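PDB 5UOF: alpha,alpha-trehalose-phosphate synthase (UDP-forming), which belongs to glycosyltransferase family 20 and has the GT-B fold, built from two Rossmann-like domains. Local coordinates for residues S270-R273 with S277-L280; V46-N51 with K124-L129. One frame throughout, in Å; residues are numbered along the deposited sequence.

Contact 1: S270-R273 with S277-L280; sequences SVDR and SKGL
L280 lies against the flat carboxylate of D272: its CD2 methyl sits over one face, 3.9 Å from D272 CG, while K278 CD comes close to the carboxylate plane on the OD2 side, 3.7 Å from D272 OD2. Aspartate suits this buried turn because its short, flat head accepts several polar partners. OD2 makes a salt bridge to R283 and OD1 takes a hydrogen bond from Q305, so K278, with its NZ 4.6 Å from D272 OD2, is a more distant opposite charge that probably adds to the field around the acid. The ammonium itself pairs with D372. The lysine bends at chi2 (-56°), and its methylene chain passes the backbone of R273, with K278 CG 3.2 Å from R273 O. The side chains of R273 and K278 cross at about a right angle, R273 CG against K278 CE, and the R273 guanidinium goes on to a salt bridge with D275. G279, at the N-cap position, has a positive phi (60°), a backbone shape that glycine adopts readily. The contact thus closes a beta-loop-alpha connection of the Rossmann-like type: strand 266-271, between strands 301-306 and 364-367 of the parallel sheet, ends here, and helix 280-293 begins at L280 and supplies R283.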
ATOM      1  N   SER A 270      11.926 -19.824 -14.051  1.00 12.15           N
ATOM      2  CA  SER A 270      10.955 -18.862 -13.543  1.00 10.76           C
ATOM      3  C   SER A 270       9.624 -19.199 -14.208  1.00 12.35           C
ATOM      4  O   SER A 270       9.575 -19.401 -15.426  1.00 13.07           O
ATOM      5  CB  SER A 270      11.412 -17.428 -13.860  1.00 16.33           C
ATOM      6  OG  SER A 270      10.542 -16.440 -13.337  1.00 18.15           O
ATOM      7  N   VAL A 271       8.552 -19.306 -13.416  1.00 12.30           N
ATOM      8  CA  VAL A 271       7.246 -19.720 -13.929  1.00 13.62           C
ATOM      9  C   VAL A 271       6.200 -18.837 -13.263  1.00 12.27           C
ATOM     10  O   VAL A 271       6.058 -18.867 -12.036  1.00 12.86           O
ATOM     11  CB  VAL A 271       6.934 -21.205 -13.653  1.00 15.40           C
ATOM     12  CG1 VAL A 271       5.593 -21.572 -14.235  1.00 14.97           C
ATOM     13  CG2 VAL A 271       8.012 -22.125 -14.239  1.00 15.05           C
ATOM     14  N   ASP A 272       5.499 -18.029 -14.060  1.00 13.18           N
ATOM     15  CA  ASP A 272       4.536 -17.067 -13.522  1.00 11.83           C
ATOM     16  C   ASP A 272       3.399 -16.855 -14.500  1.00 14.90           C
ATOM     17  O   ASP A 272       3.633 -16.688 -15.695  1.00 16.33           O
ATOM     18  CB  ASP A 272       5.163 -15.682 -13.278  1.00 14.31           C
ATOM     19  CG  ASP A 272       6.357 -15.710 -12.353  1.00 18.39           C
ATOM     20  OD1 ASP A 272       7.434 -16.210 -12.756  1.00 17.04           O
ATOM     21  OD2 ASP A 272       6.234 -15.172 -11.231  1.00 16.71           O
ATOM     22  N   ARG A 273       2.170 -16.808 -13.987  1.00 14.98           N
ATOM     23  CA  ARG A 273       1.110 -16.214 -14.780  1.00 15.96           C
ATOM     24  C   ARG A 273       1.363 -14.712 -14.912  1.00 15.38           C
ATOM     25  O   ARG A 273       2.059 -14.096 -14.102  1.00 17.51           O
ATOM     26  CB  ARG A 273      -0.255 -16.488 -14.151  1.00 22.51           C
ATOM     27  CG  ARG A 273      -0.544 -15.678 -12.910  1.00 39.11           C
ATOM     28  CD  ARG A 273      -1.889 -16.052 -12.302  1.00 50.03           C
ATOM     29  NE  ARG A 273      -2.996 -15.830 -13.227  1.00 53.94           N
ATOM     30  CZ  ARG A 273      -3.695 -14.701 -13.299  1.00 55.42           C
ATOM     31  NH1 ARG A 273      -3.395 -13.685 -12.502  1.00 49.75           N
ATOM     32  NH2 ARG A 273      -4.694 -14.586 -14.167  1.00 56.78           N
ATOM     33  N   SER A 277       1.134  -8.348 -10.086  1.00 15.03           N
ATOM     34  CA  SER A 277       1.815  -8.643  -8.835  1.00 11.24           C
ATOM     35  C   SER A 277       3.149  -9.351  -9.038  1.00 14.10           C
ATOM     36  O   SER A 277       3.893  -9.512  -8.069  1.00 13.46           O
ATOM     37  CB  SER A 277       0.928  -9.509  -7.933  1.00 16.46           C
ATOM     38  OG  SER A 277       0.894 -10.848  -8.399  1.00 17.53           O
ATOM     39  N   LYS A 278       3.471  -9.770 -10.260  1.00 12.08           N
ATOM     40  CA  LYS A 278       4.606 -10.662 -10.460  1.00 10.99           C
ATOM     41  C   LYS A 278       5.932  -9.937 -10.638  1.00 14.97           C
ATOM     42  O   LYS A 278       6.986 -10.548 -10.414  1.00 15.65           O
ATOM     43  CB  LYS A 278       4.349 -11.566 -11.668  1.00 12.82           C
ATOM     44  CG  LYS A 278       3.109 -12.447 -11.511  1.00 13.43           C
ATOM     45  CD  LYS A 278       3.222 -13.275 -10.256  1.00 16.54           C
ATOM     46  CE  LYS A 278       2.116 -14.316 -10.189  1.00 27.42           C
ATOM     47  NZ  LYS A 278       2.277 -15.103  -8.945  1.00 31.92           N
ATOM     48  N   GLY A 279       5.918  -8.660 -11.010  1.00 15.42           N
ATOM     49  CA  GLY A 279       7.174  -7.940 -11.202  1.00 15.31           C
ATOM     50  C   GLY A 279       8.061  -8.555 -12.263  1.00 14.22           C
ATOM     51  O   GLY A 279       9.280  -8.684 -12.065  1.00 12.76           O
ATOM     52  N   LEU A 280       7.475  -8.959 -13.391  1.00 12.96           N
ATOM     53  CA  LEU A 280       8.261  -9.705 -14.367  1.00 12.74           C
ATOM     54  C   LEU A 280       9.233  -8.801 -15.123  1.00 13.19           C
ATOM     55  O   LEU A 280      10.278  -9.272 -15.580  1.00 13.22           O
ATOM     56  CB  LEU A 280       7.328 -10.452 -15.314  1.00 15.04           C
ATOM     57  CG  LEU A 280       6.684 -11.627 -14.572  1.00 12.50           C
ATOM     58  CD1 LEU A 280       5.475 -12.189 -15.325  1.00 14.54           C
ATOM     59  CD2 LEU A 280       7.734 -12.715 -14.345  1.00 14.23           C
TER

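Contact 2: V46-N51 with K124-L129; sequences VWFGWN and KQLAAL
F48 lays one face of its ring against L126, joining strand 46-48 to helix 109-127 in the Rossmann-like alpha/beta unit that carries the mixed sheet. L126 CB stands almost squarely over the ring as a CH-pi contact, 4.0 Å from the centroid and 10° off the normal. The leucine's CD1 methyl covers the root of the same ring, 3.8 Å from F48 CG. Leucine fits here because its CB and one branch can span a phenyl face from centre to root.

Two further side chains of 124-129 meet the ring. Near its plane, Q125 CB touches the far edge, 3.9 Å from F48 CZ, and L129 CD1 approaches obliquely at 4.4 Å from F48 CD1. The phenyl reaches all three because CG is trans to the backbone N (chi1 170°) and the ring stands out from the strand toward the helix. Glutamine suits the margin: its aliphatic CB serves the ring, while the chain bends at chi2 (-66°) and carries the amide away, where NE2 bonds to A60 O.

Further out, L126 also packs on I13 and V15 of strand 12-16, one of the two sheet neighbours of strand 46-48, so a single leucine rests on two adjacent strands. The indole of W47 packs on helix 32-43 instead. The strand is held by backbone bonds to strands 12-16 and 70-77, and the chain turns a corner at G49, where the lack of a CB avoids a collision with F48 O. L129 rests on A73 and P62, and R11 binds its carbonyl O. The amide of L129 is tied back to the helix, L129 N donating to L126 O at 2.8 Å.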
ATOM      1  N   VAL A  46     -19.908 -32.556  -0.481  1.00 26.17           N
ATOM      2  CA  VAL A  46     -20.391 -31.921  -1.699  1.00 26.17           C
ATOM      3  C   VAL A  46     -19.414 -30.811  -2.071  1.00 24.68           C
ATOM      4  O   VAL A  46     -18.987 -30.040  -1.205  1.00 27.59           O
ATOM      5  CB  VAL A  46     -21.812 -31.349  -1.519  1.00 27.60           C
ATOM      6  CG1 VAL A  46     -22.348 -30.783  -2.830  1.00 26.68           C
ATOM      7  CG2 VAL A  46     -22.755 -32.416  -0.964  1.00 27.92           C
ATOM      8  N   TRP A  47     -19.049 -30.744  -3.347  1.00 25.49           N
ATOM      9  CA  TRP A  47     -18.310 -29.623  -3.911  1.00 24.06           C
ATOM     10  C   TRP A  47     -19.288 -28.845  -4.778  1.00 27.86           C
ATOM     11  O   TRP A  47     -19.848 -29.397  -5.734  1.00 27.33           O
ATOM     12  CB  TRP A  47     -17.107 -30.105  -4.725  1.00 23.98           C
ATOM     13  CG  TRP A  47     -16.090 -29.041  -5.080  1.00 22.75           C
ATOM     14  CD1 TRP A  47     -16.234 -27.688  -5.001  1.00 21.60           C
ATOM     15  CD2 TRP A  47     -14.769 -29.279  -5.576  1.00 22.72           C
ATOM     16  NE1 TRP A  47     -15.075 -27.065  -5.419  1.00 25.47           N
ATOM     17  CE2 TRP A  47     -14.163 -28.026  -5.774  1.00 22.91           C
ATOM     18  CE3 TRP A  47     -14.039 -30.439  -5.866  1.00 28.58           C
ATOM     19  CZ2 TRP A  47     -12.860 -27.897  -6.251  1.00 28.59           C
ATOM     20  CZ3 TRP A  47     -12.747 -30.310  -6.338  1.00 32.21           C
ATOM     21  CH2 TRP A  47     -12.172 -29.046  -6.529  1.00 27.43           C
ATOM     22  N   PHE A  48     -19.526 -27.592  -4.406  1.00 22.81           N
ATOM     23  CA  PHE A  48     -20.491 -26.722  -5.054  1.00 22.93           C
ATOM     24  C   PHE A  48     -19.763 -25.587  -5.754  1.00 26.64           C
ATOM     25  O   PHE A  48     -18.835 -25.001  -5.192  1.00 27.48           O
ATOM     26  CB  PHE A  48     -21.485 -26.169  -4.019  1.00 22.63           C
ATOM     27  CG  PHE A  48     -22.381 -25.087  -4.544  1.00 22.60           C
ATOM     28  CD1 PHE A  48     -23.584 -25.405  -5.173  1.00 27.66           C
ATOM     29  CD2 PHE A  48     -22.052 -23.753  -4.374  1.00 21.37           C
ATOM     30  CE1 PHE A  48     -24.414 -24.403  -5.644  1.00 28.40           C
ATOM     31  CE2 PHE A  48     -22.882 -22.748  -4.841  1.00 21.43           C
ATOM     32  CZ  PHE A  48     -24.062 -23.075  -5.479  1.00 25.22           C
ATOM     33  N   GLY A  49     -20.184 -25.284  -6.977  1.00 30.54           N
ATOM     34  CA  GLY A  49     -19.603 -24.173  -7.703  1.00 25.48           C
ATOM     35  C   GLY A  49     -19.962 -24.222  -9.177  1.00 31.50           C
ATOM     36  O   GLY A  49     -20.824 -24.993  -9.607  1.00 29.80           O
ATOM     37  N   TRP A  50     -19.259 -23.386  -9.940  1.00 29.10           N
ATOM     38  CA  TRP A  50     -19.476 -23.249 -11.376  1.00 26.07           C
ATOM     39  C   TRP A  50     -19.026 -24.496 -12.127  1.00 29.69           C
ATOM     40  O   TRP A  50     -18.009 -25.110 -11.789  1.00 31.16           O
ATOM     41  CB  TRP A  50     -18.689 -22.043 -11.885  1.00 26.56           C
ATOM     42  CG  TRP A  50     -18.914 -21.678 -13.316  1.00 26.70           C
ATOM     43  CD1 TRP A  50     -20.071 -21.795 -14.024  1.00 29.51           C
ATOM     44  CD2 TRP A  50     -17.951 -21.103 -14.208  1.00 24.82           C
ATOM     45  NE1 TRP A  50     -19.889 -21.333 -15.308  1.00 34.79           N
ATOM     46  CE2 TRP A  50     -18.596 -20.899 -15.444  1.00 30.19           C
ATOM     47  CE3 TRP A  50     -16.602 -20.744 -14.079  1.00 26.35           C
ATOM     48  CZ2 TRP A  50     -17.939 -20.354 -16.550  1.00 31.49           C
ATOM     49  CZ3 TRP A  50     -15.950 -20.201 -15.179  1.00 30.46           C
ATOM     50  CH2 TRP A  50     -16.619 -20.015 -16.398  1.00 26.76           C
ATOM     51  N   ASN A  51     -19.771 -24.853 -13.175  1.00 32.89           N
ATOM     52  CA  ASN A  51     -19.382 -25.955 -14.048  1.00 29.66           C
ATOM     53  C   ASN A  51     -18.528 -25.505 -15.233  1.00 35.82           C
ATOM     54  O   ASN A  51     -18.217 -26.328 -16.103  1.00 34.51           O
ATOM     55  CB  ASN A  51     -20.623 -26.718 -14.549  1.00 32.80           C
ATOM     56  CG  ASN A  51     -21.615 -25.828 -15.294  1.00 33.78           C
ATOM     57  OD1 ASN A  51     -21.326 -24.676 -15.609  1.00 33.28           O
ATOM     58  ND2 ASN A  51     -22.795 -26.371 -15.579  1.00 37.22           N
ATOM     59  N   LYS A 124     -28.183 -18.771  -2.378  1.00 22.45           N
ATOM     60  CA  LYS A 124     -29.530 -19.329  -2.379  1.00 23.95           C
ATOM     61  C   LYS A 124     -29.566 -20.679  -3.082  1.00 32.49           C
ATOM     62  O   LYS A 124     -30.324 -21.566  -2.672  1.00 28.10           O
ATOM     63  CB  LYS A 124     -30.517 -18.364  -3.024  1.00 24.59           C
ATOM     64  CG  LYS A 124     -31.968 -18.790  -2.776  1.00 33.63           C
ATOM     65  CD  LYS A 124     -32.966 -17.765  -3.259  1.00 41.70           C
ATOM     66  CE  LYS A 124     -34.379 -18.220  -2.938  1.00 49.83           C
ATOM     67  NZ  LYS A 124     -34.518 -18.522  -1.487  1.00 56.11           N
ATOM     68  N   GLN A 125     -28.756 -20.860  -4.128  1.00 24.61           N
ATOM     69  CA  GLN A 125     -28.685 -22.168  -4.783  1.00 25.59           C
ATOM     70  C   GLN A 125     -28.144 -23.233  -3.837  1.00 29.21           C
ATOM     71  O   GLN A 125     -28.665 -24.356  -3.791  1.00 36.75           O
ATOM     72  CB  GLN A 125     -27.826 -22.088  -6.044  1.00 31.51           C
ATOM     73  CG  GLN A 125     -28.449 -21.291  -7.182  1.00 35.39           C
ATOM     74  CD  GLN A 125     -29.686 -21.956  -7.738  1.00 46.14           C
ATOM     75  OE1 GLN A 125     -29.665 -23.135  -8.085  1.00 50.87           O
ATOM     76  NE2 GLN A 125     -30.779 -21.207  -7.812  1.00 51.14           N
ATOM     77  N   LEU A 126     -27.106 -22.897  -3.064  1.00 28.40           N
ATOM     78  CA  LEU A 126     -26.515 -23.872  -2.149  1.00 33.30           C
ATOM     79  C   LEU A 126     -27.455 -24.206  -0.993  1.00 39.78           C
ATOM     80  O   LEU A 126     -27.525 -25.363  -0.558  1.00 31.48           O
ATOM     81  CB  LEU A 126     -25.186 -23.350  -1.613  1.00 28.94           C
ATOM     82  CG  LEU A 126     -24.532 -24.281  -0.590  1.00 29.44           C
ATOM     83  CD1 LEU A 126     -24.193 -25.618  -1.239  1.00 30.36           C
ATOM     84  CD2 LEU A 126     -23.312 -23.651   0.021  1.00 27.59           C
ATOM     85  N   ALA A 127     -28.195 -23.210  -0.497  1.00 34.18           N
ATOM     86  CA  ALA A 127     -28.885 -23.354   0.783  1.00 34.10           C
ATOM     87  C   ALA A 127     -29.854 -24.530   0.775  1.00 26.78           C
ATOM     88  O   ALA A 127     -29.982 -25.245   1.777  1.00 27.31           O
ATOM     89  CB  ALA A 127     -29.620 -22.057   1.125  1.00 34.44           C
ATOM     90  N   ALA A 128     -30.526 -24.762  -0.354  1.00 29.27           N
ATOM     91  CA  ALA A 128     -31.500 -25.841  -0.434  1.00 33.53           C
ATOM     92  C   ALA A 128     -30.849 -27.213  -0.332  1.00 33.74           C
ATOM     93  O   ALA A 128     -31.532 -28.188  -0.009  1.00 36.60           O
ATOM     94  CB  ALA A 128     -32.292 -25.737  -1.738  1.00 40.01           C
ATOM     95  N   LEU A 129     -29.547 -27.312  -0.589  1.00 33.10           N
ATOM     96  CA  LEU A 129     -28.849 -28.592  -0.535  1.00 36.63           C
ATOM     97  C   LEU A 129     -28.263 -28.898   0.837  1.00 30.31           C
ATOM     98  O   LEU A 129     -27.734 -30.000   1.033  1.00 29.79           O
ATOM     99  CB  LEU A 129     -27.720 -28.624  -1.568  1.00 36.23           C
ATOM    100  CG  LEU A 129     -28.049 -28.200  -2.993  1.00 42.48           C
ATOM    101  CD1 LEU A 129     -26.778 -28.106  -3.819  1.00 44.69           C
ATOM    102  CD2 LEU A 129     -29.032 -29.165  -3.619  1.00 46.83           C
TER

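Overall arrangement
Contact 2 comes first along the chain and closes before contact 1 opens. Their centres are 33 Å apart on opposite sides of the chain's centre, and their nearest atoms are about 13 Å apart without touching. They share no sheet: contact 2 belongs to the mixed sheet, through strand 46-48 and the covering helix 109-127, whereas contact 1 sits where strand 266-271 of the parallel sheet leads into helix 280-293. The two contacts therefore sample the two Rossmann-like domains of the GT-B fold, one fixing a helix on the face of its sheet through apolar groups, the other shaping a strand-to-helix loop around a buried aspartate.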